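Local coordinates for protein putative branched-chain-amino-acid aminotransferase (Thermotoga maritima MSB8, PDB 3CSW) that probably catalyses the pyridoxal-phosphate-dependent transfer of amino groups between leucine, isoleucine or valine and 2-oxoglutarate, at residues G172-E176 and S197-D201; T204-V208 and F236-T240; V125-S130 and D161-L167; R65-F70 and P141-I146. One frame throughout, in Å; residues are numbered along the deposited sequence.

How the interactions relate
Three of the four contacts meet at pyridoxal phosphate: interaction 1 at the pyridine nitrogen, interaction 2 at the phosphate, interaction 4 at the aldehyde carbon. Interaction 3 stands behind them. Its strand 164-168 is the sheet neighbour of strand 174-177 from interaction 1, and Y163 hydrogen-bonds H239 of interaction 2. Along the chain interactions 3 and 4 alternate, then 1 follows and 2 comes last. Centres of 1, 2 and 3 lie about 14 to 16 Å apart, whereas those of 3 and 4 are about 25 Å apart. A salt bridge from R65 to D201 ties 4 to 1, so distant parts of the chain together form one cofactor site.

Interaction 1: G172-E176 and S197-D201; sequences GQVCE and SGILD. With PLP (pyridoxal-5'-phosphate), chain E.
C175 and I199 mark the closest approach of two backbones that run only 10° from parallel, their CA atoms 5.7 Å apart, with side chains and a water making the polar links between them. At one end Q173, bent at chi2, swings its amide back so that NE2 gives a nearly straight bond of 3.2 Å to the carbonyl O of S197, in the planes of both amide and carbonyl. Beside it a water accepts a hydrogen bond from S197 OG, which also bonds S194 OG, and donates one to V174 O. In the middle, I199 CG2 presses against C175 CB at 3.7 Å. At the far end the carboxylate of E176 is held by two partners. L200 N points between its oxygens on their syn sides, 3.3 Å from OE1 and 3.2 Å from OE2, and R134 forms a salt bridge to OE2. This fixes the rotation of the group, and PLP N1 donates a 2.8 Å hydrogen bond to OE1; the nearby carboxylate probably favours a protonated pyridine ring. L200 CD2 rests 3.5 Å from PLP C3. Strand 174-177 is the edge of its mixed sheet and pairs with strand 164-168 through a classic beta bulge, C175 and E176 both facing L167; V174 leans on V182 of strand 181-186, R62 of helix 56-68 touches L200, and 197-201 leads into helix 203-214.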
# COMPACT_ATOMS: atom_id res chain seq x y z
N GLY A 172 8.23 0.62 4.94
CA GLY A 172 9.62 0.57 5.36
C GLY A 172 10.06 1.67 6.32
O GLY A 172 11.25 1.76 6.64
N GLN A 173 9.12 2.50 6.77
CA GLN A 173 9.39 3.46 7.83
C GLN A 173 9.53 2.70 9.14
O GLN A 173 8.88 1.68 9.34
CB GLN A 173 8.29 4.55 7.94
CG GLN A 173 6.95 4.16 8.59
CD GLN A 173 5.95 3.49 7.65
OE1 GLN A 173 6.32 2.89 6.65
NE2 GLN A 173 4.68 3.59 7.98
N VAL A 174 10.39 3.19 10.02
CA VAL A 174 10.50 2.66 11.37
C VAL A 174 9.23 3.05 12.15
O VAL A 174 8.83 4.23 12.20
CB VAL A 174 11.76 3.20 12.09
CG1 VAL A 174 11.85 2.64 13.49
CG2 VAL A 174 13.03 2.88 11.28
N CYS A 175 8.59 2.06 12.74
CA CYS A 175 7.47 2.34 13.65
C CYS A 175 7.98 2.26 15.07
O CYS A 175 8.23 3.28 15.72
CB CYS A 175 6.27 1.41 13.38
SG CYS A 175 5.40 1.88 11.85
N GLU A 176 8.13 1.03 15.57
CA GLU A 176 8.50 0.83 16.93
C GLU A 176 8.86 -0.62 17.21
O GLU A 176 8.67 -1.46 16.37
CB GLU A 176 7.33 1.25 17.83
CG GLU A 176 6.04 0.46 17.61
CD GLU A 176 4.79 1.22 18.05
OE1 GLU A 176 4.72 1.64 19.21
OE2 GLU A 176 3.87 1.37 17.23
N SER A 197 3.64 8.22 11.79
CA SER A 197 4.28 7.06 11.19
C SER A 197 3.42 5.82 11.45
O SER A 197 3.50 4.84 10.71
CB SER A 197 5.67 6.85 11.78
OG SER A 197 6.53 7.93 11.47
N GLY A 198 2.60 5.88 12.49
CA GLY A 198 1.62 4.85 12.78
C GLY A 198 2.03 4.06 13.99
O GLY A 198 2.13 2.83 13.95
N ILE A 199 2.24 4.77 15.09
CA ILE A 199 2.81 4.17 16.28
C ILE A 199 1.99 4.47 17.53
O ILE A 199 1.11 5.31 17.51
CB ILE A 199 4.30 4.66 16.49
CG1 ILE A 199 4.35 6.16 16.81
CG2 ILE A 199 5.13 4.34 15.24
CD1 ILE A 199 5.66 6.69 17.32
N LEU A 200 2.32 3.76 18.60
CA LEU A 200 1.80 4.02 19.94
C LEU A 200 2.58 5.17 20.59
O LEU A 200 3.80 5.21 20.51
CB LEU A 200 1.96 2.77 20.77
CG LEU A 200 1.16 2.66 22.04
CD1 LEU A 200 -0.31 2.61 21.72
CD2 LEU A 200 1.59 1.42 22.75
N ASP A 201 1.86 6.12 21.19
CA ASP A 201 2.46 7.28 21.87
C ASP A 201 2.88 6.87 23.28
O ASP A 201 2.19 7.13 24.26
CB ASP A 201 1.49 8.49 21.92
CG ASP A 201 0.09 8.12 22.44
OD1 ASP A 201 -0.34 6.94 22.28
OD2 ASP A 201 -0.59 9.00 23.00
N1 PLP E . 5.09 0.25 21.58
C2 PLP E . 4.26 -0.85 21.83
C2A PLP E . 3.79 -1.65 20.66
C3 PLP E . 3.91 -1.16 23.16
O3 PLP E . 3.16 -2.29 23.44
C4 PLP E . 4.39 -0.36 24.22
C4A PLP E . 4.07 -0.72 25.65
O4A PLP E . 4.75 -1.58 26.25
C5 PLP E . 5.22 0.73 23.94
C6 PLP E . 5.55 1.03 22.62
C5A PLP E . 5.95 1.47 25.04
O4P PLP E . 5.09 2.45 25.62
P PLP E . 5.28 2.99 27.14
O1P PLP E . 4.04 3.79 27.57
O2P PLP E . 6.49 3.88 27.21
O3P PLP E . 5.47 1.75 28.00
O HOH W 1 8.88 6.57 10.93

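Interaction 2: T204-V208 and F236-T240; sequences TRENV and FLTHT. With PLP (pyridoxal-5'-phosphate), chain E.
T204 and T238 lie alongside each other, pointing opposite ways, T204 CG2 lying 3.7 Å from T238 CB, where the start of helix 203-214 crosses strand 234-239. The segment axes approach to 7.7 Å at an angle of 118°. The dry half of the contact continues from here: V208 places CG2 against T238 CG2 and CG1 at the edge of the F236 ring, 3.9 Å from CZ. V208 CG1 lies anti to the backbone N (chi1 169°), which turns it toward that ring, while F183 stacks on F236 and F271 of helix 262-276 packs on V208. The other half is polar and bridged rather than directly packed, through a water and the phosphate, with no direct hydrogen bond between the segments. Water 2 accepts from R205 N, donates to PLP O2P and is hydrogen-bonded to T238 OG1 at 2.8 Å. The same O2P takes T204 N at 3.0 Å and T204 OG1 at 2.7 Å, so the threonine grips one oxygen with both backbone and side chain. T240 repeats the scheme on O3P, with N at 3.1 Å and OG1 at 2.8 Å; it is the partly exposed member of the group. H239 turns away from the helix, its NE2 hydrogen-bonded to Y163 OH. I203 N adds another bond to the cofactor. Main-chain N-H groups from the helix's first turn and the strand's end, with two threonine hydroxyls, form an anion site where the helix N-terminus probably helps to stabilise the negative charge: this is the phosphate-binding cup of the pyridoxal phosphate pocket in this class-IV aminotransferase.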
# COMPACT_ATOMS: atom_id res chain seq x y z
N THR A 204 6.99 6.66 28.13
CA THR A 204 8.46 6.80 28.29
C THR A 204 9.04 7.67 27.17
O THR A 204 9.85 8.56 27.41
CB THR A 204 9.20 5.44 28.29
OG1 THR A 204 8.45 4.48 29.03
CG2 THR A 204 10.63 5.56 28.89
N ARG A 205 8.62 7.39 25.95
CA ARG A 205 8.96 8.21 24.78
C ARG A 205 8.69 9.71 25.02
O ARG A 205 9.54 10.54 24.78
CB ARG A 205 8.15 7.70 23.58
CG ARG A 205 8.19 8.54 22.31
CD ARG A 205 7.11 8.12 21.35
NE ARG A 205 7.23 8.82 20.09
CZ ARG A 205 6.70 10.02 19.85
NH1 ARG A 205 6.00 10.66 20.79
NH2 ARG A 205 6.87 10.58 18.66
N GLU A 206 7.49 10.04 25.44
CA GLU A 206 7.07 11.39 25.71
C GLU A 206 8.01 12.07 26.70
O GLU A 206 8.47 13.18 26.45
CB GLU A 206 5.63 11.33 26.24
CG GLU A 206 4.94 12.58 26.74
CD GLU A 206 3.69 12.18 27.57
OE1 GLU A 206 2.70 11.62 27.02
OE2 GLU A 206 3.73 12.36 28.80
N ASN A 207 8.29 11.39 27.82
CA ASN A 207 9.20 11.88 28.86
C ASN A 207 10.62 12.09 28.38
O ASN A 207 11.27 13.07 28.78
CB ASN A 207 9.20 10.95 30.07
CG ASN A 207 8.04 11.24 31.01
OD1 ASN A 207 7.95 12.32 31.60
ND2 ASN A 207 7.17 10.26 31.20
N VAL A 208 11.10 11.19 27.52
CA VAL A 208 12.45 11.29 26.96
C VAL A 208 12.56 12.50 26.02
O VAL A 208 13.57 13.17 26.04
CB VAL A 208 12.88 9.97 26.26
CG1 VAL A 208 14.18 10.14 25.44
CG2 VAL A 208 13.02 8.85 27.32
N PHE A 236 18.52 3.58 20.71
CA PHE A 236 17.99 3.10 22.00
C PHE A 236 16.47 2.91 21.96
O PHE A 236 15.79 3.42 21.05
CB PHE A 236 18.44 3.98 23.19
CG PHE A 236 17.83 5.39 23.25
CD1 PHE A 236 16.58 5.60 23.83
CD2 PHE A 236 18.55 6.49 22.79
CE1 PHE A 236 16.04 6.89 23.91
CE2 PHE A 236 18.02 7.78 22.88
CZ PHE A 236 16.76 7.97 23.43
N LEU A 237 15.98 2.16 22.94
CA LEU A 237 14.57 1.87 23.10
C LEU A 237 14.04 2.51 24.37
O LEU A 237 14.80 2.77 25.31
CB LEU A 237 14.33 0.36 23.21
CG LEU A 237 14.96 -0.56 22.17
CD1 LEU A 237 14.74 -2.03 22.54
CD2 LEU A 237 14.45 -0.21 20.75
N THR A 238 12.74 2.76 24.41
CA THR A 238 12.09 3.26 25.62
C THR A 238 10.84 2.44 25.93
O THR A 238 10.03 2.19 25.05
CB THR A 238 11.71 4.78 25.47
OG1 THR A 238 10.73 4.95 24.44
CG2 THR A 238 12.93 5.63 25.14
N HIS A 239 10.68 2.01 27.17
CA HIS A 239 9.45 1.36 27.62
C HIS A 239 9.29 1.48 29.14
O HIS A 239 10.25 1.72 29.84
CB HIS A 239 9.35 -0.11 27.13
CG HIS A 239 10.44 -1.01 27.64
ND1 HIS A 239 10.24 -1.92 28.66
CD2 HIS A 239 11.72 -1.17 27.24
CE1 HIS A 239 11.36 -2.59 28.87
NE2 HIS A 239 12.27 -2.16 28.03
N THR A 240 8.07 1.32 29.63
CA THR A 240 7.75 1.55 31.03
C THR A 240 8.70 0.90 32.05
O THR A 240 9.21 1.58 32.96
CB THR A 240 6.27 1.12 31.35
OG1 THR A 240 5.35 2.08 30.80
CG2 THR A 240 6.04 1.06 32.83
N1 PLP E . 5.09 0.25 21.58
C2 PLP E . 4.26 -0.85 21.83
C2A PLP E . 3.79 -1.65 20.66
C3 PLP E . 3.91 -1.16 23.16
O3 PLP E . 3.16 -2.29 23.44
C4 PLP E . 4.39 -0.36 24.22
C4A PLP E . 4.07 -0.72 25.65
O4A PLP E . 4.75 -1.58 26.25
C5 PLP E . 5.22 0.73 23.94
C6 PLP E . 5.55 1.03 22.62
C5A PLP E . 5.95 1.47 25.04
O4P PLP E . 5.09 2.45 25.62
P PLP E . 5.28 2.99 27.14
O1P PLP E . 4.04 3.79 27.57
O2P PLP E . 6.49 3.88 27.21
O3P PLP E . 5.47 1.75 28.00
O HOH W 2 7.99 4.59 25.07

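Interaction 3: V125-S130 and D161-L167; sequences VEVKIS and DCYDVIL
The Y163 ring carries V125 CG1 over one face, 3.7 Å above the plane and offset toward the rim, in a CH-pi contact; V125 CB also meets Y163 CB at 3.6 Å. At the rim, L237 of strand 234-239 packs near CD2. The ring stands there because Y163 CG is anti to the backbone N (chi1 -175°), which carries it out past V125. Another flat group, the D161 carboxylate, is approached from above its plane: K128, extended beyond CG, brings NZ to OD1 at 2.9 Å in a salt bridge at the partly exposed end of the contact. Between these side chains run parallel strands 125-129 and 164-168, joined through helix 150-156 in a beta-alpha-beta crossover, their segment axes 34° apart. Y163 N bonds E126 O at 2.8 Å, nearly along the C=O axis. I166 N bonds K128 O and S130 N bonds I166 O, while K128 N to D164 O is weak at 3.4 Å. V127, I129 and I166 share one sheet face: V127 CG2 lies 4.1 Å from I166 CG1, and I129 CD1 approaches I166 CB. On the other face, V165 CB lies 3.9 Å from S130 CB, both residues touching A155 of the crossover helix. S130 OG hydrogen-bonds E158. The D164 carboxylate is met from above its plane by V165 N at 2.8 Å, and S178 OG bonds the same oxygen, OD1.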
# COMPACT_ATOMS: atom_id res chain seq x y z
N VAL A 125 21.64 -3.72 24.42
CA VAL A 125 20.91 -4.93 24.02
C VAL A 125 21.02 -5.12 22.50
O VAL A 125 21.47 -4.21 21.77
CB VAL A 125 19.41 -4.86 24.45
CG1 VAL A 125 19.28 -4.67 25.97
CG2 VAL A 125 18.63 -3.76 23.68
N GLU A 126 20.67 -6.34 22.07
CA GLU A 126 20.52 -6.71 20.65
C GLU A 126 19.06 -6.60 20.25
O GLU A 126 18.18 -7.02 20.99
CB GLU A 126 20.96 -8.17 20.42
CG GLU A 126 20.55 -8.80 19.05
CD GLU A 126 21.44 -8.39 17.87
OE1 GLU A 126 22.62 -8.12 18.10
OE2 GLU A 126 20.96 -8.37 16.73
N VAL A 127 18.79 -6.02 19.08
CA VAL A 127 17.44 -5.97 18.51
C VAL A 127 17.55 -6.43 17.04
O VAL A 127 18.64 -6.38 16.43
CB VAL A 127 16.77 -4.56 18.58
CG1 VAL A 127 16.69 -4.08 20.00
CG2 VAL A 127 17.52 -3.53 17.76
N LYS A 128 16.44 -6.88 16.49
CA LYS A 128 16.41 -7.28 15.09
C LYS A 128 15.18 -6.73 14.40
O LYS A 128 14.15 -6.53 15.05
CB LYS A 128 16.42 -8.82 14.98
CG LYS A 128 17.70 -9.41 15.43
CD LYS A 128 17.68 -10.91 15.42
CE LYS A 128 18.97 -11.44 16.01
NZ LYS A 128 19.10 -12.88 15.71
N ILE A 129 15.28 -6.50 13.09
CA ILE A 129 14.10 -6.12 12.27
C ILE A 129 13.09 -7.30 12.29
O ILE A 129 13.45 -8.44 12.02
CB ILE A 129 14.49 -5.75 10.78
CG1 ILE A 129 15.50 -4.59 10.73
CG2 ILE A 129 13.26 -5.33 9.96
CD1 ILE A 129 15.05 -3.31 11.46
N SER A 130 11.85 -7.01 12.63
CA SER A 130 10.77 -8.00 12.63
C SER A 130 10.33 -8.38 11.19
O SER A 130 10.44 -7.55 10.26
CB SER A 130 9.57 -7.39 13.36
OG SER A 130 8.46 -8.25 13.43
N ASP A 161 16.69 -14.60 20.12
CA ASP A 161 18.04 -14.18 20.53
C ASP A 161 18.21 -12.68 20.38
O ASP A 161 19.18 -12.19 19.79
CB ASP A 161 19.18 -14.98 19.88
CG ASP A 161 19.09 -15.03 18.38
OD1 ASP A 161 18.07 -14.55 17.80
OD2 ASP A 161 20.06 -15.60 17.80
N CYS A 162 17.25 -11.95 20.94
CA CYS A 162 17.30 -10.51 20.99
C CYS A 162 16.41 -10.02 22.12
O CYS A 162 15.69 -10.80 22.75
CB CYS A 162 16.96 -9.89 19.62
SG CYS A 162 15.32 -10.26 19.02
N TYR A 163 16.49 -8.74 22.38
CA TYR A 163 15.70 -8.11 23.42
C TYR A 163 14.29 -7.70 22.96
O TYR A 163 13.32 -7.86 23.67
CB TYR A 163 16.47 -6.86 23.87
CG TYR A 163 15.86 -6.14 25.02
CD1 TYR A 163 16.11 -6.56 26.33
CD2 TYR A 163 15.10 -4.99 24.82
CE1 TYR A 163 15.58 -5.85 27.42
CE2 TYR A 163 14.57 -4.28 25.90
CZ TYR A 163 14.80 -4.72 27.19
OH TYR A 163 14.27 -4.02 28.26
N ASP A 164 14.21 -7.07 21.80
CA ASP A 164 12.95 -6.72 21.17
C ASP A 164 13.18 -6.77 19.66
O ASP A 164 14.31 -6.77 19.20
CB ASP A 164 12.48 -5.32 21.64
CG ASP A 164 10.99 -5.06 21.38
OD1 ASP A 164 10.29 -5.96 20.88
OD2 ASP A 164 10.51 -3.94 21.67
N VAL A 165 12.09 -6.86 18.89
CA VAL A 165 12.12 -6.79 17.43
C VAL A 165 11.53 -5.43 16.98
O VAL A 165 10.64 -4.90 17.63
CB VAL A 165 11.38 -7.98 16.75
CG1 VAL A 165 12.14 -9.30 17.00
CG2 VAL A 165 9.90 -8.07 17.20
N ILE A 166 12.06 -4.88 15.89
CA ILE A 166 11.62 -3.60 15.35
C ILE A 166 10.61 -3.80 14.20
O ILE A 166 10.93 -4.38 13.16
CB ILE A 166 12.85 -2.78 14.86
CG1 ILE A 166 13.94 -2.72 15.96
CG2 ILE A 166 12.44 -1.41 14.39
CD1 ILE A 166 13.51 -2.30 17.36
N LEU A 167 9.38 -3.36 14.43
CA LEU A 167 8.33 -3.36 13.42
C LEU A 167 8.44 -2.12 12.55
O LEU A 167 8.48 -0.99 13.06
CB LEU A 167 6.92 -3.43 14.02
CG LEU A 167 6.42 -4.71 14.70
CD1 LEU A 167 6.95 -4.80 16.12
CD2 LEU A 167 4.88 -4.85 14.65

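Interaction 4: R65-F70 and P141-I146; sequences RSADFF and PPALKI. With PLP (pyridoxal-5'-phosphate), chain E.
F69 and F70, just beyond helix 56-68, pack on the loop 141-146 in a mainly apolar contact with a polar side toward the cofactor, joining that helix to the lysine-bearing loop of the pyridoxal phosphate site. The loop opens with a type I beta turn from P141 to L144. P141 lays its ring over one face of F69, CG 4.0 Å from the centroid and 16° off the normal, a CH-pi contact; L144 CB approaches the same ring, 3.9 Å from CD2. F70 receives L144 CD1 at its edge, 3.5 Å from CE1, the two side chains crossing at about a right angle, and I146 CD1 lies 3.5 Å from F70 CZ. L154 of a neighbouring subunit packs on P141 and L144, so this patch belongs partly to the assembly interface. On the side nearer the cofactor, A143 CB sits over one face of the R65 guanidinium, 3.5 Å above its plane; the bend at chi3 (70°) folds that group over the turn, and D201 forms its salt bridge. Water 3 accepts from R65 NE and donates to S66 OG and A143 O, tying helix to turn. S66 OG is also the acceptor for K145 N, in a nearly straight 3.2 Å bond that helps to position the lysine backbone; Y43 of strand 42-49 shares a further backbone bond with K145. K145 is probably the lysine that carries the cofactor as a Schiff base, but here it is unattached: its chain, bent at chi3 and chi4, leaves NZ 3.0 Å from PLP C4A.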
# COMPACT_ATOMS: atom_id res chain seq x y z
N ARG A 65 -8.98 5.98 26.22
CA ARG A 65 -8.90 6.13 24.78
C ARG A 65 -8.97 4.79 24.04
O ARG A 65 -9.65 4.70 23.02
CB ARG A 65 -7.63 6.90 24.40
CG ARG A 65 -7.49 7.14 22.92
CD ARG A 65 -6.18 7.80 22.60
NE ARG A 65 -5.07 6.88 22.81
CZ ARG A 65 -3.79 7.21 22.76
NH1 ARG A 65 -3.43 8.46 22.49
NH2 ARG A 65 -2.86 6.29 22.98
N SER A 66 -8.27 3.77 24.53
CA SER A 66 -8.36 2.42 23.96
C SER A 66 -9.79 1.89 24.12
O SER A 66 -10.31 1.23 23.21
CB SER A 66 -7.37 1.45 24.61
OG SER A 66 -6.04 1.63 24.13
N ALA A 67 -10.41 2.17 25.27
CA ALA A 67 -11.77 1.73 25.55
C ALA A 67 -12.77 2.41 24.61
O ALA A 67 -13.77 1.80 24.24
CB ALA A 67 -12.14 1.99 27.01
N ASP A 68 -12.49 3.66 24.23
CA ASP A 68 -13.39 4.42 23.35
C ASP A 68 -13.44 3.90 21.92
O ASP A 68 -14.48 4.02 21.27
CB ASP A 68 -13.04 5.91 23.36
CG ASP A 68 -13.43 6.59 24.67
OD1 ASP A 68 -14.30 6.06 25.39
OD2 ASP A 68 -12.85 7.66 24.97
N PHE A 69 -12.35 3.30 21.43
CA PHE A 69 -12.43 2.61 20.13
C PHE A 69 -13.53 1.50 20.15
O PHE A 69 -13.72 0.82 19.14
CB PHE A 69 -11.07 2.03 19.68
CG PHE A 69 -9.99 3.08 19.40
CD1 PHE A 69 -10.18 4.08 18.45
CD2 PHE A 69 -8.76 3.04 20.08
CE1 PHE A 69 -9.15 5.05 18.19
CE2 PHE A 69 -7.74 4.00 19.84
CZ PHE A 69 -7.93 5.00 18.89
N PHE A 70 -14.26 1.33 21.27
CA PHE A 70 -15.37 0.36 21.40
C PHE A 70 -16.65 0.91 22.04
O PHE A 70 -17.57 0.14 22.33
CB PHE A 70 -14.95 -0.82 22.28
CG PHE A 70 -13.79 -1.58 21.76
CD1 PHE A 70 -12.50 -1.13 21.97
CD2 PHE A 70 -13.98 -2.76 21.06
CE1 PHE A 70 -11.43 -1.83 21.49
CE2 PHE A 70 -12.90 -3.48 20.58
CZ PHE A 70 -11.62 -3.01 20.79
N PRO A 141 -6.51 1.12 14.44
CA PRO A 141 -5.78 2.23 15.00
C PRO A 141 -4.54 1.76 15.74
O PRO A 141 -4.62 0.89 16.59
CB PRO A 141 -6.76 2.89 15.98
CG PRO A 141 -8.10 2.29 15.70
CD PRO A 141 -7.87 0.99 15.01
N PRO A 142 -3.37 2.31 15.39
CA PRO A 142 -2.13 1.97 16.05
C PRO A 142 -2.14 2.17 17.57
O PRO A 142 -1.47 1.43 18.28
CB PRO A 142 -1.12 2.92 15.42
CG PRO A 142 -1.71 3.29 14.13
CD PRO A 142 -3.17 3.28 14.30
N ALA A 143 -2.91 3.15 18.05
CA ALA A 143 -3.00 3.44 19.48
C ALA A 143 -3.97 2.52 20.25
O ALA A 143 -4.10 2.67 21.46
CB ALA A 143 -3.39 4.93 19.72
N LEU A 144 -4.65 1.60 19.58
CA LEU A 144 -5.48 0.60 20.31
C LEU A 144 -4.58 -0.46 20.98
O LEU A 144 -4.04 -1.35 20.31
CB LEU A 144 -6.53 -0.05 19.38
CG LEU A 144 -7.35 -1.23 19.94
CD1 LEU A 144 -8.13 -0.84 21.22
CD2 LEU A 144 -8.28 -1.79 18.87
N LYS A 145 -4.42 -0.38 22.30
CA LYS A 145 -3.64 -1.36 23.06
C LYS A 145 -4.59 -2.45 23.50
O LYS A 145 -5.28 -2.31 24.52
CB LYS A 145 -3.02 -0.77 24.31
CG LYS A 145 -1.73 -0.07 24.13
CD LYS A 145 -1.22 0.47 25.48
CE LYS A 145 -0.39 -0.53 26.22
NZ LYS A 145 1.07 -0.34 25.92
N ILE A 146 -4.64 -3.52 22.69
CA ILE A 146 -5.53 -4.65 22.88
C ILE A 146 -4.65 -5.94 22.86
O ILE A 146 -3.66 -6.02 22.13
CB ILE A 146 -6.72 -4.63 21.90
CG1 ILE A 146 -7.80 -5.63 22.35
CG2 ILE A 146 -6.27 -4.88 20.43
CD1 ILE A 146 -9.17 -5.37 21.80
N1 PLP E . 5.09 0.25 21.58
C2 PLP E . 4.26 -0.85 21.83
C2A PLP E . 3.79 -1.65 20.66
C3 PLP E . 3.91 -1.16 23.16
O3 PLP E . 3.16 -2.29 23.44
C4 PLP E . 4.39 -0.36 24.22
C4A PLP E . 4.07 -0.72 25.65
O4A PLP E . 4.75 -1.58 26.25
C5 PLP E . 5.22 0.73 23.94
C6 PLP E . 5.55 1.03 22.62
C5A PLP E . 5.95 1.47 25.04
O4P PLP E . 5.09 2.45 25.62
P PLP E . 5.28 2.99 27.14
O1P PLP E . 4.04 3.79 27.57
O2P PLP E . 6.49 3.88 27.21
O3P PLP E . 5.47 1.75 28.00
O HOH W 3 -4.79 4.06 23.65